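Local coordinates for protein glycogen accumulation regulator GarA (Mycobacterium tuberculosis, PDB 6I2P) that probably regulates central carbon metabolism by binding metabolic enzymes through its FHA domain, an interaction switched off when its own N-terminal region is phosphorylated, at residues F71-Q75 with A76-A80; E137-G141 with K142-V146. All blocks are in the same frame, centred on the assembly; numbering follows the deposited sequence.

Contact 1: F71-Q75 with A76-A80; sequences FLLDQ and AITSA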
ATOM      1  N   PHE C  71       0.569  21.526  16.753  1.00 44.88           N
ATOM      2  CA  PHE C  71       1.798  21.415  17.517  1.00 45.83           C
ATOM      3  C   PHE C  71       2.517  22.747  17.481  1.00 51.91           C
ATOM      4  O   PHE C  71       2.729  23.311  16.403  1.00 50.15           O
ATOM      5  CB  PHE C  71       2.685  20.293  16.937  1.00 46.34           C
ATOM      6  CG  PHE C  71       1.957  18.990  16.692  1.00 46.99           C
ATOM      7  CD1 PHE C  71       1.789  18.068  17.715  1.00 50.69           C
ATOM      8  CD2 PHE C  71       1.415  18.702  15.443  1.00 47.75           C
ATOM      9  CE1 PHE C  71       1.105  16.872  17.492  1.00 51.72           C
ATOM     10  CE2 PHE C  71       0.715  17.512  15.225  1.00 50.50           C
ATOM     11  CZ  PHE C  71       0.568  16.605  16.250  1.00 49.83           C
ATOM     12  N   LEU C  72       2.855  23.268  18.665  1.00 52.21           N
ATOM     13  CA  LEU C  72       3.560  24.539  18.781  1.00 53.75           C
ATOM     14  C   LEU C  72       5.068  24.306  18.755  1.00 57.96           C
ATOM     15  O   LEU C  72       5.583  23.474  19.502  1.00 58.11           O
ATOM     16  CB  LEU C  72       3.145  25.285  20.060  1.00 56.16           C
ATOM     17  CG  LEU C  72       3.630  26.730  20.194  1.00 62.72           C
ATOM     18  CD1 LEU C  72       2.683  27.703  19.474  1.00 62.64           C
ATOM     19  CD2 LEU C  72       3.759  27.120  21.663  1.00 67.05           C
ATOM     20  N   LEU C  73       5.762  25.039  17.877  1.00 54.42           N
ATOM     21  CA  LEU C  73       7.215  25.005  17.745  1.00 54.47           C
ATOM     22  C   LEU C  73       7.742  26.221  18.513  1.00 61.36           C
ATOM     23  O   LEU C  73       7.466  27.361  18.125  1.00 60.97           O
ATOM     24  CB  LEU C  73       7.640  25.069  16.260  1.00 53.05           C
ATOM     25  CG  LEU C  73       7.074  24.009  15.314  1.00 55.75           C
ATOM     26  CD1 LEU C  73       7.333  24.376  13.873  1.00 54.95           C
ATOM     27  CD2 LEU C  73       7.657  22.642  15.600  1.00 58.20           C
ATOM     28  N   ASP C  74       8.436  25.977  19.640  1.00 60.69           N
ATOM     29  CA  ASP C  74       8.975  27.037  20.504  1.00 63.53           C
ATOM     30  C   ASP C  74      10.389  26.724  21.028  1.00 69.27           C
ATOM     31  O   ASP C  74      10.958  27.508  21.795  1.00 72.35           O
ATOM     32  CB  ASP C  74       7.994  27.343  21.657  1.00 66.78           C
ATOM     33  CG  ASP C  74       7.648  26.178  22.577  1.00 77.24           C
ATOM     34  OD1 ASP C  74       8.166  25.052  22.349  1.00 76.49           O
ATOM     35  OD2 ASP C  74       6.858  26.386  23.522  1.00 83.95           O
ATOM     36  N   GLN C  75      10.952  25.576  20.592  1.00 63.10           N
ATOM     37  CA  GLN C  75      12.292  25.100  20.944  1.00 63.54           C
ATOM     38  C   GLN C  75      13.209  25.235  19.720  1.00 65.15           C
ATOM     39  O   GLN C  75      12.720  25.442  18.605  1.00 61.84           O
ATOM     40  CB  GLN C  75      12.238  23.616  21.365  1.00 64.03           C
ATOM     41  CG  GLN C  75      11.496  23.331  22.665  1.00 71.29           C
ATOM     42  CD  GLN C  75      10.998  21.905  22.761  1.00 87.42           C
ATOM     43  OE1 GLN C  75      11.469  20.984  22.074  1.00 77.19           O
ATOM     44  NE2 GLN C  75      10.026  21.689  23.636  1.00 85.93           N
ATOM     45  N   ALA C  76      14.536  25.083  19.926  1.00 63.20           N
ATOM     46  CA  ALA C  76      15.529  25.135  18.855  1.00 62.74           C
ATOM     47  C   ALA C  76      15.421  23.878  17.984  1.00 64.25           C
ATOM     48  O   ALA C  76      15.614  23.956  16.773  1.00 62.43           O
ATOM     49  CB  ALA C  76      16.930  25.253  19.436  1.00 66.60           C
ATOM     50  N   ILE C  77      15.118  22.723  18.607  1.00 60.35           N
ATOM     51  CA  ILE C  77      14.956  21.435  17.926  1.00 57.83           C
ATOM     52  C   ILE C  77      13.658  20.775  18.403  1.00 60.06           C
ATOM     53  O   ILE C  77      13.442  20.630  19.609  1.00 61.97           O
ATOM     54  CB  ILE C  77      16.212  20.517  18.099  1.00 62.08           C
ATOM     55  CG1 ILE C  77      17.430  21.105  17.356  1.00 63.49           C
ATOM     56  CG2 ILE C  77      15.941  19.077  17.599  1.00 60.82           C
ATOM     57  CD1 ILE C  77      18.783  20.734  17.925  1.00 71.96           C
ATOM     58  N   THR C  78      12.792  20.408  17.451  1.00 52.66           N
ATOM     59  CA  THR C  78      11.519  19.757  17.732  1.00 51.04           C
ATOM     60  C   THR C  78      11.428  18.505  16.857  1.00 54.27           C
ATOM     61  O   THR C  78      11.320  18.614  15.636  1.00 52.76           O
ATOM     62  CB  THR C  78      10.343  20.739  17.547  1.00 54.75           C
ATOM     63  OG1 THR C  78      10.698  22.029  18.045  1.00 59.67           O
ATOM     64  CG2 THR C  78       9.089  20.276  18.240  1.00 49.07           C
ATOM     65  N   SER C  79      11.527  17.321  17.465  1.00 51.68           N
ATOM     66  CA  SER C  79      11.481  16.068  16.709  1.00 50.67           C
ATOM     67  C   SER C  79      10.055  15.691  16.302  1.00 52.98           C
ATOM     68  O   SER C  79       9.103  15.999  17.022  1.00 53.10           O
ATOM     69  CB  SER C  79      12.154  14.936  17.481  1.00 55.09           C
ATOM     70  OG  SER C  79      11.547  14.735  18.746  1.00 64.80           O
ATOM     71  N   ALA C  80       9.917  15.038  15.138  1.00 47.38           N
ATOM     72  CA  ALA C  80       8.629  14.595  14.605  1.00 45.84           C
ATOM     73  C   ALA C  80       8.753  13.165  14.066  1.00 48.47           C
ATOM     74  O   ALA C  80       9.605  12.895  13.218  1.00 46.17           O
ATOM     75  CB  ALA C  80       8.149  15.549  13.509  1.00 44.88           C
TER
HETATM   76  O   HOH W   1       8.644  22.958  20.231  1.00 62.45           O
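The turn between strand 70-73 and strand 77-81 carries the chain from one sheet of the FHA beta sandwich to the other, and L73 and T78 face each other across it. The methyl CD2 of L73 rests against the branch point of T78, 3.8 Å from T78 CG2 and about equally near CB and OG1, the two side chains crossing at a slant. With chi1 at -39°, T78 OG1 sits beside the backbone N and opposite the carbonyl carbon, and CG2 takes the place beside the carbonyl carbon. Both side chains also rest on I88, so the leucine and the threonine belong to the interior. OG1 in addition bonds a water in the bend, which collects three bonds. The water accepts a hydrogen bond from T78 OG1 at 3.1 Å and another from D74 N, also at 3.1 Å, and donates one to L72 O at 3.2 Å. Q75 packs against the same hydroxyl with its aliphatic root, CB being 4.0 Å from T78 OG1. No direct hydrogen bond clearly joins the two halves of the turn; backbone pairing is made instead to other strands, L73 with A57 on one side and T78 with F102 on the other. T78 thus joins apolar packing on L73 and I88 to a water-mediated link, through OG1, with the backbone at L72 and D74.

Contact 2: E137-G141 with K142-V146; sequences EVQIG and KFRLV. With SO4 (sulfate ion), chain L.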
ATOM      1  N   GLU C 137       3.212  23.791   3.322  1.00 51.28           N
ATOM      2  CA  GLU C 137       2.647  22.484   3.629  1.00 49.77           C
ATOM      3  C   GLU C 137       3.748  21.433   3.748  1.00 52.73           C
ATOM      4  O   GLU C 137       4.558  21.266   2.837  1.00 52.33           O
ATOM      5  CB  GLU C 137       1.577  22.081   2.605  1.00 52.14           C
ATOM      6  CG  GLU C 137       0.260  22.822   2.816  1.00 67.61           C
ATOM      7  CD  GLU C 137      -0.982  22.202   2.206  1.00 93.32           C
ATOM      8  OE1 GLU C 137      -1.685  22.913   1.453  1.00 94.69           O
ATOM      9  OE2 GLU C 137      -1.269  21.017   2.495  1.00 91.11           O
ATOM     10  N   VAL C 138       3.784  20.744   4.894  1.00 49.04           N
ATOM     11  CA  VAL C 138       4.770  19.709   5.207  1.00 47.88           C
ATOM     12  C   VAL C 138       4.091  18.346   5.217  1.00 50.64           C
ATOM     13  O   VAL C 138       3.134  18.136   5.962  1.00 49.36           O
ATOM     14  CB  VAL C 138       5.537  19.986   6.533  1.00 51.14           C
ATOM     15  CG1 VAL C 138       6.695  19.001   6.715  1.00 50.91           C
ATOM     16  CG2 VAL C 138       6.048  21.423   6.596  1.00 51.61           C
ATOM     17  N   GLN C 139       4.591  17.419   4.387  1.00 47.78           N
ATOM     18  CA  GLN C 139       4.058  16.064   4.334  1.00 46.75           C
ATOM     19  C   GLN C 139       5.019  15.088   4.980  1.00 50.05           C
ATOM     20  O   GLN C 139       6.152  14.923   4.520  1.00 50.29           O
ATOM     21  CB  GLN C 139       3.675  15.633   2.907  1.00 48.82           C
ATOM     22  CG  GLN C 139       2.722  14.442   2.893  1.00 57.60           C
ATOM     23  CD  GLN C 139       2.648  13.749   1.560  1.00 68.77           C
ATOM     24  OE1 GLN C 139       2.153  14.288   0.567  1.00 62.92           O
ATOM     25  NE2 GLN C 139       3.121  12.520   1.518  1.00 61.94           N
ATOM     26  N   ILE C 140       4.565  14.481   6.084  1.00 45.97           N
ATOM     27  CA  ILE C 140       5.270  13.455   6.850  1.00 45.24           C
ATOM     28  C   ILE C 140       4.295  12.282   6.889  1.00 49.15           C
ATOM     29  O   ILE C 140       3.240  12.369   7.518  1.00 49.75           O
ATOM     30  CB  ILE C 140       5.718  13.963   8.253  1.00 47.83           C
ATOM     31  CG1 ILE C 140       6.826  15.042   8.118  1.00 47.75           C
ATOM     32  CG2 ILE C 140       6.194  12.802   9.135  1.00 48.66           C
ATOM     33  CD1 ILE C 140       7.092  15.907   9.369  1.00 52.41           C
ATOM     34  N   GLY C 141       4.618  11.242   6.131  1.00 44.95           N
ATOM     35  CA  GLY C 141       3.769  10.069   5.970  1.00 45.29           C
ATOM     36  C   GLY C 141       2.530  10.438   5.186  1.00 49.77           C
ATOM     37  O   GLY C 141       2.628  10.955   4.071  1.00 47.93           O
ATOM     38  N   LYS C 142       1.362  10.231   5.798  1.00 49.25           N
ATOM     39  CA  LYS C 142       0.065  10.598   5.236  1.00 50.74           C
ATOM     40  C   LYS C 142      -0.425  11.899   5.897  1.00 54.77           C
ATOM     41  O   LYS C 142      -1.547  12.328   5.633  1.00 56.36           O
ATOM     42  CB  LYS C 142      -0.969   9.465   5.415  1.00 55.52           C
ATOM     43  CG  LYS C 142      -0.710   8.217   4.584  1.00 65.92           C
ATOM     44  CD  LYS C 142      -1.826   7.201   4.798  1.00 81.94           C
ATOM     45  CE  LYS C 142      -1.347   5.917   5.436  1.00 96.84           C
ATOM     46  NZ  LYS C 142      -2.478   5.029   5.797  1.00111.34           N
ATOM     47  N   PHE C 143       0.406  12.519   6.764  1.00 49.78           N
ATOM     48  CA  PHE C 143       0.059  13.776   7.434  1.00 48.75           C
ATOM     49  C   PHE C 143       0.368  14.966   6.542  1.00 52.76           C
ATOM     50  O   PHE C 143       1.464  15.070   6.003  1.00 51.40           O
ATOM     51  CB  PHE C 143       0.799  13.938   8.772  1.00 49.97           C
ATOM     52  CG  PHE C 143       0.282  13.084   9.902  1.00 52.17           C
ATOM     53  CD1 PHE C 143       0.819  11.823  10.142  1.00 55.33           C
ATOM     54  CD2 PHE C 143      -0.721  13.550  10.750  1.00 54.40           C
ATOM     55  CE1 PHE C 143       0.356  11.039  11.203  1.00 57.35           C
ATOM     56  CE2 PHE C 143      -1.195  12.757  11.804  1.00 58.53           C
ATOM     57  CZ  PHE C 143      -0.645  11.509  12.027  1.00 57.20           C
ATOM     58  N   ARG C 144      -0.607  15.859   6.391  1.00 51.60           N
ATOM     59  CA  ARG C 144      -0.484  17.093   5.625  1.00 51.64           C
ATOM     60  C   ARG C 144      -0.596  18.220   6.636  1.00 53.85           C
ATOM     61  O   ARG C 144      -1.686  18.554   7.105  1.00 54.17           O
ATOM     62  CB  ARG C 144      -1.546  17.170   4.515  1.00 54.50           C
ATOM     63  CG  ARG C 144      -1.207  16.290   3.304  1.00 67.06           C
ATOM     64  CD  ARG C 144      -2.353  16.190   2.314  1.00 78.40           C
ATOM     65  NE  ARG C 144      -2.736  17.499   1.777  1.00 87.13           N
ATOM     66  CZ  ARG C 144      -2.961  17.751   0.492  1.00103.62           C
ATOM     67  NH1 ARG C 144      -2.840  16.789  -0.412  1.00 89.37           N
ATOM     68  NH2 ARG C 144      -3.313  18.969   0.102  1.00 94.80           N
ATOM     69  N   LEU C 145       0.560  18.706   7.065  1.00 49.09           N
ATOM     70  CA  LEU C 145       0.673  19.752   8.073  1.00 48.69           C
ATOM     71  C   LEU C 145       0.843  21.098   7.412  1.00 52.81           C
ATOM     72  O   LEU C 145       1.540  21.198   6.406  1.00 53.77           O
ATOM     73  CB  LEU C 145       1.875  19.491   9.009  1.00 48.31           C
ATOM     74  CG  LEU C 145       2.009  18.079   9.625  1.00 52.77           C
ATOM     75  CD1 LEU C 145       3.464  17.728   9.870  1.00 52.81           C
ATOM     76  CD2 LEU C 145       1.202  17.945  10.914  1.00 53.59           C
ATOM     77  N   VAL C 146       0.202  22.131   7.965  1.00 47.83           N
ATOM     78  CA  VAL C 146       0.380  23.496   7.493  1.00 47.86           C
ATOM     79  C   VAL C 146       1.209  24.217   8.555  1.00 50.40           C
ATOM     80  O   VAL C 146       0.902  24.134   9.750  1.00 49.62           O
ATOM     81  CB  VAL C 146      -0.947  24.225   7.154  1.00 52.54           C
ATOM     82  CG1 VAL C 146      -0.713  25.692   6.778  1.00 53.22           C
ATOM     83  CG2 VAL C 146      -1.671  23.505   6.030  1.00 52.83           C
TER
HETATM   84  S   SO4 L 202      -2.815   4.261   9.429  1.00 89.22           S
HETATM   85  O1  SO4 L 202      -3.681   4.370   8.251  1.00 88.30           O
HETATM   86  O2  SO4 L 202      -2.845   2.886   9.929  1.00 89.03           O
HETATM   87  O3  SO4 L 202      -1.445   4.626   9.071  1.00 90.20           O
HETATM   88  O4  SO4 L 202      -3.281   5.176  10.480  1.00 89.45           O
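L145 O accepts the N-H of V138 at 2.7 Å in a nearly straight bond (163° at the hydrogen), and the CA-H of E137 also points to this oxygen, with E137 CA 3.3 Å from L145 O. The return bond runs from L145 N to V138 O, and a second reciprocal pair links I140 with F143. There, F143 N reaches I140 O at 2.9 Å from well above the carbonyl plane, 42° out of it, as the chain curls through the turn. These bonds define an antiparallel beta hairpin with a two-residue loop, a type II' turn from I140 to F143, with G141 supplying the positive phi that its first corner demands. V138, I140, F143 and L145 share the face turned to the core; I140 CD1 meets L145 CD1 at 4.1 Å, and V138 and I140 continue onto F102 of the opposing sheet. I140 O lies at the edge of the F143 ring, in its plane. The other face is mostly polar, carrying E137, Q139 and R144 beside V146. E137 OE2 makes a long salt bridge to R144 NH2 at 3.8 Å, with carboxylate and guanidinium planes 57° apart, but stronger partners hold both: K62 for the glutamate, the A28 carbonyl for the arginine. Q139 NE2 gives G141 O a weak bond of 3.0 Å and also bonds E33, while its OE1 is held by S32. At the turn K142, bent at its third torsion, brings NZ to within 2.8 Å of O1 of a sulfate ion, probably from the crystallisation liquor, which V93 N of a neighbouring protein chain also binds.

How the contacts relate
Contact 1 comes first along the chain and closes before contact 2 opens; their centres are about 15 Å apart. Strand 70-73 forms one border of the antiparallel sheet that also contains the 137-146 hairpin, with strand 57-61 standing between it and strand 143-149. Strand 77-81 belongs to the second sheet, so contact 1 passes between the sheets while contact 2 stays within one. The two meet across the sandwich interior, where A80 CB lies 4.3 Å from I140 CD1. F102, on strand 100-105, is touched by L73 and A80 of contact 1 and by V138 and I140 of contact 2, giving both a common part of the FHA core.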